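Side-chain contact in LIP (Serratia marcescens, PDB 4A1R), which is a membrane-bound component of the Type VI secretion system, a lipoprotein of the VasD/TssJ family with a beta-sandwich fold: residues 74-77 with 78-81. Sequence-based numbering, arbitrary orientation.
Sequences PGQT and GKKL
K79 lays the far end of its side chain obliquely across the amide of Q76, three residues earlier in the chain. Its CD lies 3.5 Å from Q76 OE1, and its NZ gives that oxygen a hydrogen bond of 3.2 Å. The ammonium does not approach OE1 head-on. The C=O...N angle is 107°, and NZ is tilted 30° from the carbonyl plane. A water bridges Q76 NE2 and K79 NZ, accepting from both at 3.0 Å. Both ends of the amide are thus tied to the same ammonium, one directly and one through water. Q76 has CG anti to its own N and runs on extended, while K79 bends at chi3 (-118°), which brings NZ to the amide. OE1 and NZ each have a stronger partner outside the pair: T73 N donates to OE1, and NZ donates to F71 O. The amide and ammonium therefore link the start of the loop to its exit. Between them, G78 takes a positive phi and donates its N to D15 OD1. Two residues, G78 and K79, lie opposite the single F14 of strand 9-16, which makes a G1 beta bulge at the start of strand 79-84. The contact sits at the surface, where the loop leaving strand 64-72 enters strand 79-84. One strand belongs to each sheet of the sandwich, and 79-84 is an outermost strand, paired antiparallel with 9-16.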
# COMPACT_ATOMS: atom_id res chain seq x y z
N PRO A 74 15.89 4.35 4.66
CA PRO A 74 16.23 5.32 3.63
C PRO A 74 17.26 4.73 2.66
O PRO A 74 18.21 4.10 3.08
CB PRO A 74 16.86 6.46 4.42
CG PRO A 74 16.15 6.40 5.74
CD PRO A 74 15.99 4.93 6.01
N GLY A 75 17.03 4.89 1.37
CA GLY A 75 17.97 4.38 0.37
C GLY A 75 17.72 2.95 -0.06
O GLY A 75 18.24 2.51 -1.08
N GLN A 76 16.89 2.21 0.68
CA GLN A 76 16.63 0.79 0.37
C GLN A 76 15.85 0.64 -0.95
O GLN A 76 14.94 1.40 -1.22
CB GLN A 76 15.88 0.14 1.52
CG GLN A 76 15.90 -1.38 1.56
CD GLN A 76 15.43 -1.93 2.90
OE1 GLN A 76 14.50 -1.40 3.54
NE2 GLN A 76 16.07 -3.00 3.34
N THR A 77 16.24 -0.33 -1.77
CA THR A 77 15.53 -0.61 -3.02
C THR A 77 15.03 -2.05 -3.09
O THR A 77 15.71 -2.96 -2.61
CB THR A 77 16.41 -0.39 -4.28
OG1 THR A 77 17.71 -0.94 -4.05
CG2 THR A 77 16.53 1.08 -4.61
N GLY A 78 13.89 -2.25 -3.74
CA GLY A 78 13.38 -3.60 -4.04
C GLY A 78 12.86 -4.42 -2.88
O GLY A 78 12.89 -5.66 -2.92
N LYS A 79 12.35 -3.75 -1.85
CA LYS A 79 11.85 -4.47 -0.71
C LYS A 79 10.42 -4.87 -1.04
O LYS A 79 9.59 -4.00 -1.35
CB LYS A 79 11.92 -3.60 0.54
CG LYS A 79 11.27 -4.22 1.77
CD LYS A 79 11.68 -3.49 3.02
CE LYS A 79 12.43 -4.44 3.95
NZ LYS A 79 13.03 -3.74 5.12
N LYS A 80 10.13 -6.18 -0.94
CA LYS A 80 8.87 -6.74 -1.41
C LYS A 80 7.96 -7.18 -0.27
O LYS A 80 8.39 -7.88 0.66
CB LYS A 80 9.12 -7.94 -2.36
CG LYS A 80 7.82 -8.54 -2.91
CD LYS A 80 8.08 -9.56 -4.01
CE LYS A 80 8.63 -8.93 -5.29
NZ LYS A 80 8.85 -9.99 -6.34
N LEU A 81 6.71 -6.78 -0.34
CA LEU A 81 5.72 -7.29 0.57
C LEU A 81 4.51 -7.72 -0.24
O LEU A 81 4.03 -6.96 -1.08
CB LEU A 81 5.31 -6.24 1.61
CG LEU A 81 4.43 -6.75 2.77
CD1 LEU A 81 5.27 -7.56 3.75
CD2 LEU A 81 3.74 -5.60 3.48
O HOH W 1 15.76 -4.79 5.70